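Carboxylesterase YbfK (Bacillus subtilis, PDB 4CCY) hydrolyses carboxylic esters to an alcohol and a carboxylate, as a member of the alpha/beta hydrolase superfamily. Local coordinates at residues K43-A48 and A85-G90; F35-R40 and D116-E121; W70-A75 and L275-P280; L238-H243 and A265-N270. All coordinates share one frame; numbering follows the deposited sequence.

Contact 1 of 4, residues K43-A48 and A85-G90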
loop_
_atom_site.group_PDB
_atom_site.type_symbol
_atom_site.label_atom_id
_atom_site.label_comp_id
_atom_site.label_asym_id
_atom_site.label_seq_id
_atom_site.Cartn_x
_atom_site.Cartn_y
_atom_site.Cartn_z
ATOM N N LYS A 43 10.675 13.804 -5.508
ATOM C CA LYS A 43 10.969 12.755 -6.479
ATOM C C LYS A 43 10.451 11.412 -5.964
ATOM O O LYS A 43 10.863 10.941 -4.902
ATOM C CB LYS A 43 12.479 12.675 -6.722
ATOM C CG LYS A 43 12.987 13.496 -7.903
ATOM C CD LYS A 43 14.515 13.446 -8.037
ATOM C CE LYS A 43 15.079 12.030 -8.158
ATOM N NZ LYS A 43 16.569 11.956 -8.295
ATOM N N THR A 44 9.543 10.807 -6.726
ATOM C CA THR A 44 8.820 9.606 -6.297
ATOM C C THR A 44 9.315 8.435 -7.126
ATOM O O THR A 44 9.311 8.504 -8.363
ATOM C CB THR A 44 7.294 9.792 -6.487
ATOM O OG1 THR A 44 6.839 10.822 -5.612
ATOM C CG2 THR A 44 6.515 8.493 -6.205
ATOM N N HIS A 45 9.738 7.369 -6.440
ATOM C CA HIS A 45 10.309 6.191 -7.100
ATOM C C HIS A 45 9.241 5.298 -7.659
ATOM O O HIS A 45 8.231 5.032 -6.990
ATOM C CB HIS A 45 11.219 5.421 -6.146
ATOM C CG HIS A 45 12.081 4.372 -6.820
ATOM N ND1 HIS A 45 11.727 3.075 -6.887
ATOM C CD2 HIS A 45 13.323 4.470 -7.444
ATOM C CE1 HIS A 45 12.688 2.378 -7.521
ATOM N NE2 HIS A 45 13.665 3.228 -7.856
ATOM N N ILE A 46 9.452 4.858 -8.906
ATOM C CA ILE A 46 8.533 3.947 -9.609
ATOM C C ILE A 46 9.281 2.704 -10.092
ATOM O O ILE A 46 10.370 2.816 -10.649
ATOM C CB ILE A 46 7.919 4.618 -10.871
ATOM C CG1 ILE A 46 7.451 6.059 -10.600
ATOM C CG2 ILE A 46 6.855 3.722 -11.516
ATOM C CD1 ILE A 46 6.217 6.211 -9.740
ATOM N N ILE A 47 8.691 1.524 -9.893
ATOM C CA ILE A 47 9.133 0.333 -10.597
ATOM C C ILE A 47 8.033 -0.078 -11.579
ATOM O O ILE A 47 6.943 -0.426 -11.155
ATOM C CB ILE A 47 9.472 -0.826 -9.646
ATOM C CG1 ILE A 47 10.568 -0.398 -8.659
ATOM C CG2 ILE A 47 9.905 -2.049 -10.447
ATOM C CD1 ILE A 47 10.877 -1.401 -7.563
ATOM N N ALA A 48 8.333 -0.018 -12.879
ATOM C CA ALA A 48 7.350 -0.281 -13.941
ATOM C C ALA A 48 7.609 -1.602 -14.678
ATOM O O ALA A 48 8.744 -1.905 -15.060
ATOM C CB ALA A 48 7.323 0.874 -14.938
ATOM N N ALA A 85 4.659 0.351 -9.713
ATOM C CA ALA A 85 4.753 0.185 -8.267
ATOM C C ALA A 85 5.377 1.444 -7.673
ATOM O O ALA A 85 6.562 1.746 -7.897
ATOM C CB ALA A 85 5.564 -1.053 -7.909
ATOM N N VAL A 86 4.564 2.169 -6.915
ATOM C CA VAL A 86 4.906 3.517 -6.464
ATOM C C VAL A 86 5.335 3.497 -4.991
ATOM O O VAL A 86 4.592 2.990 -4.131
ATOM C CB VAL A 86 3.696 4.467 -6.651
ATOM C CG1 VAL A 86 4.016 5.873 -6.156
ATOM C CG2 VAL A 86 3.220 4.473 -8.106
ATOM N N ASP A 87 6.516 4.061 -4.709
ATOM C CA ASP A 87 7.027 4.145 -3.332
ATOM C C ASP A 87 6.403 5.353 -2.660
ATOM O O ASP A 87 6.609 6.474 -3.098
ATOM C CB ASP A 87 8.568 4.238 -3.282
ATOM C CG ASP A 87 9.249 2.866 -3.290
ATOM O OD1 ASP A 87 8.542 1.830 -3.383
ATOM O OD2 ASP A 87 10.503 2.811 -3.242
ATOM N N ILE A 88 5.624 5.117 -1.611
ATOM C CA ILE A 88 4.894 6.210 -0.967
ATOM C C ILE A 88 5.893 7.167 -0.329
ATOM O O ILE A 88 6.692 6.776 0.516
ATOM C CB ILE A 88 3.855 5.696 0.065
ATOM C CG1 ILE A 88 2.830 4.782 -0.632
ATOM C CG2 ILE A 88 3.177 6.876 0.773
ATOM C CD1 ILE A 88 2.096 3.849 0.313
ATOM N N ILE A 89 5.846 8.418 -0.769
ATOM C CA ILE A 89 6.770 9.431 -0.323
ATOM C C ILE A 89 6.504 9.756 1.152
ATOM O O ILE A 89 5.344 9.870 1.573
ATOM C CB ILE A 89 6.718 10.659 -1.271
ATOM C CG1 ILE A 89 8.040 11.446 -1.232
ATOM C CG2 ILE A 89 5.490 11.534 -1.027
ATOM C CD1 ILE A 89 8.258 12.290 -2.487
ATOM N N GLY A 90 7.575 9.838 1.937
ATOM C CA GLY A 90 7.452 10.063 3.381
ATOM C C GLY A 90 7.484 8.785 4.205
ATOM O O GLY A 90 7.348 8.815 5.434
HETATM O O HOH W 1 8.937 2.202 -6.208
#
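Asp-87 and His-45 meet where segment 85-90 leaves its strand: Asp-87 N donates to His-45 O at 3.0 Å, with an angle of 175° at the hydrogen. Two more backbone bonds define the pairing. Ile-47 N reaches Ala-85 O at 2.9 Å, and Ala-85 N reaches Ile-47 O at 2.8 Å, which makes Ile-47/Ala-85 an antiparallel hydrogen-bonded pair and Ile-46/Val-86 the non-hydrogen-bonded pair beside it. On the face that carries Ile-46 and Val-86, these two side chains run alongside each other and point the same way, Ile-46 CD1 lying 3.8 Å from Val-86 CG2. The other branch of Val-86, CG1, is set anti to the backbone N (chi1 179°) and meets Thr-44 CG2 at 3.6 Å. Thr-44 OG1 is bonded to Trp-110 of helix 104-118.

The Asp-87 side chain can be followed outward. Its CB lies 3.8 Å from His-45 O. Beyond CG, the carboxylate runs beside the imidazole, the two planes 31° apart. OD2 comes no nearer to the ring than 3.9 Å from His-45 ND1, and is bonded instead to Tyr-21 OH and Lys-94 N; OD1 is bonded to Ser-67 OG. A water sits in the plane of the imidazole, at its edge near ND1, and donates to Ala-85 O at 2.9 Å. An antiparallel strand 42-49 set directly against strand 82-86, itself parallel to strand 56-60, is the arrangement of the second and fourth strands in the alpha/beta hydrolase sheet.

Contact 2 of 4, residues F35-R40 and D116-E121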
loop_
_atom_site.group_PDB
_atom_site.type_symbol
_atom_site.label_atom_id
_atom_site.label_comp_id
_atom_site.label_asym_id
_atom_site.label_seq_id
_atom_site.Cartn_x
_atom_site.Cartn_y
_atom_site.Cartn_z
ATOM N N PHE A 35 12.682 4.201 -11.975
ATOM C CA PHE A 35 12.970 5.628 -12.257
ATOM C C PHE A 35 12.219 6.537 -11.278
ATOM O O PHE A 35 11.438 6.055 -10.469
ATOM C CB PHE A 35 12.622 6.000 -13.713
ATOM C CG PHE A 35 11.187 5.713 -14.094
ATOM C CD1 PHE A 35 10.774 4.414 -14.429
ATOM C CD2 PHE A 35 10.250 6.735 -14.127
ATOM C CE1 PHE A 35 9.452 4.146 -14.768
ATOM C CE2 PHE A 35 8.922 6.470 -14.468
ATOM C CZ PHE A 35 8.523 5.179 -14.795
ATOM N N TYR A 36 12.467 7.843 -11.344
ATOM C CA TYR A 36 11.743 8.778 -10.487
ATOM C C TYR A 36 10.818 9.646 -11.310
ATOM O O TYR A 36 11.111 9.955 -12.462
ATOM C CB TYR A 36 12.698 9.665 -9.690
ATOM C CG TYR A 36 13.619 8.898 -8.774
ATOM C CD1 TYR A 36 14.837 8.391 -9.241
ATOM C CD2 TYR A 36 13.280 8.675 -7.446
ATOM C CE1 TYR A 36 15.680 7.677 -8.410
ATOM C CE2 TYR A 36 14.122 7.973 -6.606
ATOM C CZ TYR A 36 15.315 7.484 -7.095
ATOM O OH TYR A 36 16.141 6.783 -6.272
ATOM N N VAL A 37 9.698 10.031 -10.708
ATOM C CA VAL A 37 8.850 11.059 -11.301
ATOM C C VAL A 37 8.769 12.267 -10.385
ATOM O O VAL A 37 8.881 12.143 -9.156
ATOM C CB VAL A 37 7.434 10.552 -11.674
ATOM C CG1 VAL A 37 7.508 9.597 -12.860
ATOM C CG2 VAL A 37 6.709 9.943 -10.496
ATOM N N SER A 38 8.574 13.435 -10.989
ATOM C CA SER A 38 8.459 14.674 -10.236
ATOM C C SER A 38 7.073 14.866 -9.660
ATOM O O SER A 38 6.075 14.545 -10.295
ATOM C CB SER A 38 8.825 15.865 -11.109
ATOM O OG SER A 38 10.216 16.131 -10.986
ATOM N N THR A 39 7.027 15.370 -8.432
ATOM C CA THR A 39 5.773 15.717 -7.770
ATOM C C THR A 39 6.078 16.883 -6.841
ATOM O O THR A 39 7.238 17.100 -6.481
ATOM C CB THR A 39 5.188 14.547 -6.932
ATOM O OG1 THR A 39 5.814 14.516 -5.646
ATOM C CG2 THR A 39 5.337 13.190 -7.634
ATOM N N ARG A 40 5.054 17.626 -6.437
ATOM C CA ARG A 40 5.291 18.783 -5.579
ATOM C C ARG A 40 5.673 18.381 -4.146
ATOM O O ARG A 40 5.922 19.233 -3.296
ATOM C CB ARG A 40 4.098 19.733 -5.612
ATOM C CG ARG A 40 2.858 19.221 -4.911
ATOM C CD ARG A 40 1.652 20.016 -5.370
ATOM N NE ARG A 40 0.954 19.354 -6.463
ATOM C CZ ARG A 40 -0.281 19.660 -6.845
ATOM N NH1 ARG A 40 -0.947 20.630 -6.232
ATOM N NH2 ARG A 40 -0.856 18.987 -7.832
ATOM N N ASP A 116 0.142 12.406 -13.556
ATOM C CA ASP A 116 0.539 13.410 -14.547
ATOM C C ASP A 116 1.935 13.170 -15.118
ATOM O O ASP A 116 2.112 13.147 -16.342
ATOM C CB ASP A 116 0.415 14.832 -13.975
ATOM C CG ASP A 116 -1.036 15.298 -13.870
ATOM O OD1 ASP A 116 -1.933 14.573 -14.347
ATOM O OD2 ASP A 116 -1.282 16.383 -13.306
ATOM N N SER A 117 2.912 12.975 -14.237
ATOM C CA SER A 117 4.291 12.705 -14.661
ATOM C C SER A 117 4.438 11.380 -15.426
ATOM O O SER A 117 5.389 11.202 -16.198
ATOM C CB SER A 117 5.236 12.721 -13.460
ATOM O OG SER A 117 5.312 14.018 -12.894
ATOM N N LEU A 118 3.509 10.458 -15.194
ATOM C CA LEU A 118 3.478 9.172 -15.900
ATOM C C LEU A 118 2.701 9.255 -17.225
ATOM O O LEU A 118 2.747 8.324 -18.032
ATOM C CB LEU A 118 2.896 8.070 -15.000
ATOM C CG LEU A 118 3.767 7.491 -13.870
ATOM C CD1 LEU A 118 3.010 6.424 -13.090
ATOM C CD2 LEU A 118 5.077 6.921 -14.401
ATOM N N GLY A 119 2.001 10.371 -17.441
ATOM C CA GLY A 119 1.214 10.601 -18.649
ATOM C C GLY A 119 -0.111 9.855 -18.620
ATOM O O GLY A 119 -0.650 9.502 -19.669
ATOM N N LEU A 120 -0.643 9.608 -17.423
ATOM C CA LEU A 120 -1.848 8.805 -17.298
ATOM C C LEU A 120 -3.066 9.658 -17.028
ATOM O O LEU A 120 -3.061 10.497 -16.114
ATOM C CB LEU A 120 -1.710 7.764 -16.186
ATOM C CG LEU A 120 -0.486 6.841 -16.178
ATOM C CD1 LEU A 120 -0.608 5.856 -15.036
ATOM C CD2 LEU A 120 -0.289 6.117 -17.509
ATOM N N GLU A 121 -4.110 9.436 -17.820
ATOM C CA GLU A 121 -5.393 10.059 -17.569
ATOM C C GLU A 121 -6.134 9.272 -16.477
ATOM O O GLU A 121 -6.596 9.852 -15.487
ATOM C CB GLU A 121 -6.199 10.175 -18.872
ATOM C CG GLU A 121 -7.560 10.864 -18.754
ATOM C CD GLU A 121 -7.542 12.141 -17.912
ATOM O OE1 GLU A 121 -6.739 13.061 -18.204
ATOM O OE2 GLU A 121 -8.349 12.225 -16.950
HETATM O O HOH W 2 -1.401 17.058 -10.449
#
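Ser-117 OG donates to Ser-38 O at 2.8 Å, joining the last turn of helix 104-118 to the chain just beyond strand 33-37. The donor lies in the carbonyl plane on a lone pair, with a C=O...OG angle of 140°. With chi1 at -66°, the hydroxyl stands beside the backbone N of Ser-117, opposite its carbonyl carbon. Asp-113 O, one turn back along the helix, is also in bonding range, so the two carbonyls must share or compete for the one hydrogen. Ser-117 CB, placed by the backbone of the helix, meets Val-37 CB at 3.6 Å.

This helix links the fourth and fifth strands of the alpha/beta hydrolase fold and packs on the sheet, here at its edge strand. It ends in a Schellman motif: Gly-119 takes a positive phi, and its N bonds back to Asp-116 O at 3.0 Å.

Leu-118 supplies the apolar part. Its CD2 touches Phe-35 and Val-37, with Val-37 CG1 at 3.9 Å, and the Leu-118 and Val-37 side chains cross at about a right angle. In Phe-35, chi1 of 57° puts CG between backbone N and carbonyl carbon, and the second torsion then turns the ring edge to Leu-118, whose CD2 lies near the ring plane, 3.9 Å from Phe-35 CE2. Leu-118 also touches Ile-58 and Tyr-84 of the neighbouring strands.

Farther out, a water donates to Asp-116 OD2 at 2.9 Å and accepts a weak bond from Arg-40 NH2. Arg-40 also forms salt bridges with Asp-113 and Glu-109, and Asp-116 with Arg-145.

Contact 3 of 4, residues W70-A75 and L275-P280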
loop_
_atom_site.group_PDB
_atom_site.type_symbol
_atom_site.label_atom_id
_atom_site.label_comp_id
_atom_site.label_asym_id
_atom_site.label_seq_id
_atom_site.Cartn_x
_atom_site.Cartn_y
_atom_site.Cartn_z
ATOM N N TRP A 70 5.699 -6.375 -3.566
ATOM C CA TRP A 70 4.919 -6.920 -4.678
ATOM C C TRP A 70 5.549 -8.066 -5.448
ATOM O O TRP A 70 4.962 -8.536 -6.426
ATOM C CB TRP A 70 4.489 -5.810 -5.650
ATOM C CG TRP A 70 3.689 -4.724 -4.978
ATOM C CD1 TRP A 70 4.058 -3.395 -4.777
ATOM C CD2 TRP A 70 2.362 -4.849 -4.360
ATOM N NE1 TRP A 70 3.074 -2.711 -4.112
ATOM C CE2 TRP A 70 2.030 -3.523 -3.833
ATOM C CE3 TRP A 70 1.439 -5.891 -4.209
ATOM C CZ2 TRP A 70 0.826 -3.271 -3.184
ATOM C CZ3 TRP A 70 0.238 -5.630 -3.542
ATOM C CH2 TRP A 70 -0.066 -4.350 -3.048
ATOM N N TYR A 71 6.720 -8.552 -5.034
ATOM C CA TYR A 71 7.376 -9.651 -5.790
ATOM C C TYR A 71 6.487 -10.892 -6.065
ATOM O O TYR A 71 6.572 -11.456 -7.144
ATOM C CB TYR A 71 8.750 -10.054 -5.203
ATOM C CG TYR A 71 8.656 -10.820 -3.911
ATOM C CD1 TYR A 71 8.515 -12.219 -3.905
ATOM C CD2 TYR A 71 8.670 -10.157 -2.689
ATOM C CE1 TYR A 71 8.390 -12.920 -2.711
ATOM C CE2 TYR A 71 8.545 -10.856 -1.491
ATOM C CZ TYR A 71 8.411 -12.229 -1.509
ATOM O OH TYR A 71 8.289 -12.913 -0.314
ATOM N N PRO A 72 5.627 -11.316 -5.110
ATOM C CA PRO A 72 4.884 -12.546 -5.456
ATOM C C PRO A 72 3.572 -12.291 -6.211
ATOM O O PRO A 72 2.841 -13.226 -6.520
ATOM C CB PRO A 72 4.591 -13.161 -4.088
ATOM C CG PRO A 72 4.503 -11.989 -3.168
ATOM C CD PRO A 72 5.329 -10.876 -3.733
ATOM N N ASN A 73 3.271 -11.028 -6.488
ATOM C CA ASN A 73 2.066 -10.672 -7.223
ATOM C C ASN A 73 2.375 -10.092 -8.603
ATOM O O ASN A 73 1.531 -10.122 -9.501
ATOM C CB ASN A 73 1.261 -9.673 -6.409
ATOM C CG ASN A 73 1.259 -10.008 -4.937
ATOM O OD1 ASN A 73 1.991 -9.395 -4.173
ATOM N ND2 ASN A 73 0.470 -11.013 -4.537
ATOM N N ILE A 74 3.593 -9.579 -8.767
ATOM C CA ILE A 74 3.902 -8.753 -9.931
ATOM C C ILE A 74 3.876 -9.495 -11.272
ATOM O O ILE A 74 3.435 -8.933 -12.276
ATOM C CB ILE A 74 5.173 -7.877 -9.731
ATOM C CG1 ILE A 74 5.187 -6.712 -10.723
ATOM C CG2 ILE A 74 6.453 -8.692 -9.750
ATOM C CD1 ILE A 74 4.168 -5.650 -10.357
ATOM N N ALA A 75 4.312 -10.750 -11.298
ATOM C CA ALA A 75 4.267 -11.500 -12.566
ATOM C C ALA A 75 2.827 -11.679 -13.069
ATOM O O ALA A 75 2.546 -11.419 -14.241
ATOM C CB ALA A 75 4.978 -12.846 -12.457
ATOM N N LEU A 275 -1.995 -9.943 3.490
ATOM C CA LEU A 275 -2.763 -10.854 2.650
ATOM C C LEU A 275 -2.145 -11.117 1.275
ATOM O O LEU A 275 -2.186 -12.254 0.786
ATOM C CB LEU A 275 -4.212 -10.352 2.528
ATOM C CG LEU A 275 -5.298 -11.107 1.752
ATOM C CD1 LEU A 275 -5.249 -12.619 1.975
ATOM C CD2 LEU A 275 -6.674 -10.547 2.131
ATOM N N SER A 276 -1.574 -10.094 0.649
ATOM C CA SER A 276 -0.978 -10.284 -0.673
ATOM C C SER A 276 0.304 -11.125 -0.602
ATOM O O SER A 276 0.696 -11.748 -1.598
ATOM C CB SER A 276 -0.708 -8.945 -1.353
ATOM O OG SER A 276 0.162 -8.160 -0.561
ATOM N N LEU A 277 0.949 -11.134 0.568
ATOM C CA LEU A 277 2.166 -11.918 0.780
ATOM C C LEU A 277 1.877 -13.342 1.261
ATOM O O LEU A 277 2.583 -14.282 0.883
ATOM C CB LEU A 277 3.117 -11.218 1.760
ATOM C CG LEU A 277 3.903 -9.991 1.267
ATOM C CD1 LEU A 277 4.404 -9.182 2.451
ATOM C CD2 LEU A 277 5.055 -10.372 0.334
ATOM N N GLU A 278 0.848 -13.481 2.093
ATOM C CA GLU A 278 0.450 -14.768 2.685
ATOM C C GLU A 278 -0.320 -15.700 1.759
ATOM O O GLU A 278 -0.152 -16.916 1.820
ATOM C CB GLU A 278 -0.440 -14.509 3.884
ATOM C CG GLU A 278 0.258 -14.678 5.206
ATOM C CD GLU A 278 -0.701 -14.597 6.373
ATOM O OE1 GLU A 278 -1.165 -13.481 6.663
ATOM O OE2 GLU A 278 -0.988 -15.653 6.978
ATOM N N GLN A 279 -1.212 -15.129 0.955
ATOM C CA GLN A 279 -2.025 -15.911 0.023
ATOM C C GLN A 279 -1.906 -15.341 -1.385
ATOM O O GLN A 279 -2.925 -14.949 -1.981
ATOM C CB GLN A 279 -3.500 -15.933 0.463
ATOM C CG GLN A 279 -3.756 -16.564 1.823
ATOM C CD GLN A 279 -3.541 -18.069 1.824
ATOM O OE1 GLN A 279 -3.416 -18.695 0.770
ATOM N NE2 GLN A 279 -3.517 -18.658 3.007
ATOM N N PRO A 280 -0.666 -15.290 -1.922
ATOM C CA PRO A 280 -0.462 -14.630 -3.206
ATOM C C PRO A 280 -1.222 -15.304 -4.360
ATOM O O PRO A 280 -1.704 -14.601 -5.242
ATOM C CB PRO A 280 1.055 -14.735 -3.427
ATOM C CG PRO A 280 1.500 -15.889 -2.599
ATOM C CD PRO A 280 0.594 -15.864 -1.395
HETATM O O HOH W 3 2.566 -8.850 -1.703
#
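Behind the loop of the charge-relay histidine (His-273, by similarity), the short helix 275-278 packs against the first turn of helix 71-80, with Asn-73 and Ser-276 as the polar link. Asn-73 CG stands beside its backbone N, opposite the carbonyl carbon (chi1 -40°), which directs the amide toward Ser-276. Asn-73 ND2 donates to Ser-276 O at 3.0 Å and 172°, and the acceptor lies within 3° of the amide plane. ND2 is also bonded to Asn-284 OD1, while Asn-284 ND2 binds Pro-72 O. The other end of the amide is held too: a water donates to Asn-73 OD1 at 2.6 Å. That water accepts from Ser-276 OG at 2.7 Å, so the amide is gripped at both ends and its flip state is well defined. With an alanine here, Ser-276 O, the bridging water and Asn-284 OD1 would probably each lose a partner, weakening the tie between the helices.

Apolar contacts flank this link. Leu-277 CD2 reaches Pro-72 CG at 3.9 Å and Tyr-71 CE2 at 4.0 Å, the leucine and tyrosine side chains crossing at about a right angle. Next to it, Pro-72 CB meets Pro-280 CB at 3.9 Å, where helix 280-290 begins. The side chain of Leu-277 is about 8 Å from that of His-273, and Trp-70 touches the probable nucleophile elbow. The contact is consistent with packing behind the active site of an alpha/beta hydrolase.

Contact 4 of 4, residues L238-H243 and A265-N270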
loop_
_atom_site.group_PDB
_atom_site.type_symbol
_atom_site.label_atom_id
_atom_site.label_comp_id
_atom_site.label_asym_id
_atom_site.label_seq_id
_atom_site.Cartn_x
_atom_site.Cartn_y
_atom_site.Cartn_z
ATOM N N LEU A 238 -12.613 -5.001 -1.834
ATOM C CA LEU A 238 -12.086 -4.879 -0.476
ATOM C C LEU A 238 -11.799 -6.252 0.141
ATOM O O LEU A 238 -12.703 -7.097 0.251
ATOM C CB LEU A 238 -13.080 -4.123 0.419
ATOM C CG LEU A 238 -12.637 -3.855 1.869
ATOM C CD1 LEU A 238 -11.320 -3.087 1.932
ATOM C CD2 LEU A 238 -13.716 -3.126 2.651
ATOM N N MET A 239 -10.550 -6.462 0.554
ATOM C CA MET A 239 -10.130 -7.755 1.075
ATOM C C MET A 239 -9.500 -7.629 2.458
ATOM O O MET A 239 -8.612 -6.817 2.674
ATOM C CB MET A 239 -9.153 -8.448 0.106
ATOM C CG MET A 239 -9.721 -8.642 -1.302
ATOM S SD MET A 239 -8.581 -9.491 -2.411
ATOM C CE MET A 239 -8.712 -11.169 -1.826
ATOM N N PHE A 240 -9.974 -8.441 3.389
ATOM C CA PHE A 240 -9.346 -8.561 4.701
ATOM C C PHE A 240 -8.913 -10.000 4.914
ATOM O O PHE A 240 -9.459 -10.924 4.291
ATOM C CB PHE A 240 -10.336 -8.220 5.810
ATOM C CG PHE A 240 -10.923 -6.845 5.727
ATOM C CD1 PHE A 240 -10.222 -5.736 6.206
ATOM C CD2 PHE A 240 -12.204 -6.658 5.216
ATOM C CE1 PHE A 240 -10.795 -4.466 6.149
ATOM C CE2 PHE A 240 -12.775 -5.396 5.163
ATOM C CZ PHE A 240 -12.068 -4.300 5.621
ATOM N N GLY A 241 -7.950 -10.193 5.812
ATOM C CA GLY A 241 -7.542 -11.524 6.251
ATOM C C GLY A 241 -8.258 -11.864 7.550
ATOM O O GLY A 241 -8.406 -11.008 8.426
ATOM N N GLU A 242 -8.698 -13.118 7.690
ATOM C CA GLU A 242 -9.440 -13.513 8.900
ATOM C C GLU A 242 -8.675 -13.308 10.210
ATOM O O GLU A 242 -9.292 -13.176 11.267
ATOM C CB GLU A 242 -9.975 -14.955 8.796
ATOM C CG GLU A 242 -8.906 -16.027 8.681
ATOM C CD GLU A 242 -9.409 -17.406 9.071
ATOM O OE1 GLU A 242 -10.412 -17.519 9.815
ATOM O OE2 GLU A 242 -8.781 -18.392 8.637
ATOM N N HIS A 243 -7.339 -13.274 10.127
ATOM C CA HIS A 243 -6.451 -13.127 11.292
ATOM C C HIS A 243 -5.863 -11.734 11.472
ATOM O O HIS A 243 -4.896 -11.568 12.208
ATOM C CB HIS A 243 -5.335 -14.174 11.234
ATOM C CG HIS A 243 -5.831 -15.605 11.331
ATOM N ND1 HIS A 243 -6.756 -15.994 12.243
ATOM C CD2 HIS A 243 -5.498 -16.746 10.592
ATOM C CE1 HIS A 243 -7.004 -17.311 12.093
ATOM N NE2 HIS A 243 -6.236 -17.769 11.081
ATOM N N ALA A 265 -16.632 -7.064 -1.171
ATOM C CA ALA A 265 -15.842 -7.163 0.053
ATOM C C ALA A 265 -15.843 -8.605 0.545
ATOM O O ALA A 265 -16.863 -9.296 0.443
ATOM C CB ALA A 265 -16.389 -6.227 1.121
ATOM N N GLU A 266 -14.696 -9.047 1.069
ATOM C CA GLU A 266 -14.527 -10.409 1.540
ATOM C C GLU A 266 -13.488 -10.515 2.641
ATOM O O GLU A 266 -12.616 -9.649 2.787
ATOM C CB GLU A 266 -14.157 -11.352 0.373
ATOM C CG GLU A 266 -12.847 -11.016 -0.333
ATOM C CD GLU A 266 -12.582 -11.902 -1.544
ATOM O OE1 GLU A 266 -13.099 -11.616 -2.624
ATOM O OE2 GLU A 266 -11.871 -12.903 -1.424
ATOM N N ILE A 267 -13.569 -11.607 3.395
ATOM C CA ILE A 267 -12.590 -11.931 4.411
ATOM C C ILE A 267 -11.991 -13.304 4.073
ATOM O O ILE A 267 -12.703 -14.312 4.017
ATOM C CB ILE A 267 -13.220 -11.917 5.823
ATOM C CG1 ILE A 267 -13.805 -10.518 6.149
ATOM C CG2 ILE A 267 -12.198 -12.347 6.862
ATOM C CD1 ILE A 267 -14.727 -10.481 7.354
ATOM N N VAL A 268 -10.681 -13.326 3.849
ATOM C CA VAL A 268 -9.977 -14.507 3.352
ATOM C C VAL A 268 -9.440 -15.367 4.511
ATOM O O VAL A 268 -8.859 -14.853 5.477
ATOM C CB VAL A 268 -8.846 -14.079 2.392
ATOM C CG1 VAL A 268 -8.077 -15.280 1.851
ATOM C CG2 VAL A 268 -9.417 -13.244 1.250
ATOM N N LYS A 269 -9.689 -16.674 4.419
ATOM C CA LYS A 269 -9.242 -17.648 5.408
ATOM C C LYS A 269 -7.745 -17.842 5.378
ATOM O O LYS A 269 -7.117 -17.752 4.321
ATOM C CB LYS A 269 -9.887 -19.007 5.156
ATOM C CG LYS A 269 -11.228 -19.199 5.821
ATOM C CD LYS A 269 -11.786 -20.581 5.499
ATOM C CE LYS A 269 -11.599 -21.546 6.655
ATOM N NZ LYS A 269 -12.635 -22.621 6.630
ATOM N N ASN A 270 -7.197 -18.127 6.557
ATOM C CA ASN A 270 -5.800 -18.528 6.728
ATOM C C ASN A 270 -4.852 -17.426 6.303
ATOM O O ASN A 270 -3.806 -17.674 5.685
ATOM C CB ASN A 270 -5.501 -19.848 5.992
ATOM C CG ASN A 270 -6.366 -21.006 6.485
ATOM O OD1 ASN A 270 -6.549 -21.192 7.681
ATOM N ND2 ASN A 270 -6.884 -21.796 5.554
HETATM O O HOH W 4 -5.985 -20.135 10.147
#
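Glu-242 OE2 accepts from Asn-270 N at 2.6 Å, a nearly straight bond (165°) that meets the carboxylate on its anti side. The side chain gets there because CG lies between backbone N and carbonyl carbon (chi1 63°) and the chain then extends over the turn after strand 264-268. A leucine in place of Glu-242 would probably leave Asn-270 N without this acceptor and that turn freer to move.

The backbone bonds alternate between the strands as parallel pairing requires. Leu-238 O takes Glu-266 N at 2.9 Å, and Glu-266 O takes Phe-240 N at 3.0 Å. Phe-240 O then accepts from Val-268 N at 2.7 Å, and Val-268 O from Glu-242 N at 2.8 Å. These strands, 21° apart in direction, belong to a beta-alpha-beta crossover through helix 249-259, the last such unit in the hydrolase sheet; the charge-relay residues Glu-244 and His-273 (by similarity) follow their C-terminal ends.

Leu-238 and Phe-240 pack on that helix beside Ala-265 and Ile-267. On the other face, Met-239 CE lies 3.6 Å from Glu-266 OE2. That carboxylate is satisfied by helix 280-290, OE2 bonding Tyr-282 OH and OE1 forming a salt bridge with Arg-286. Beyond the strands, a water in the His-243 ring plane lies 2.6 Å from NE2 and donates to Asn-270 OD1.

Overall arrangement
Contact 1 is buried, contacts 3 and 4 partly so, and contact 2 lies at the surface. Contacts 1 and 2 share the antiparallel edge of the main sheet, since strands 33-37 and 42-49 are neighbours there; contact 4 is at its other end, and the centres of contacts 1 and 4 lie about 27 Å apart. Backbone pairing dominates contacts 1 and 4, antiparallel in one and parallel in the other, whereas contacts 2 and 3 depend on side chains bonding to carbonyls, a hydroxyl in one and an amide in the other. Contacts 1 and 4 lie on opposite sides of the chain's centre, and contact 3 touches both, through Trp-70 on Ala-85 and through Leu-275 packed on Met-239.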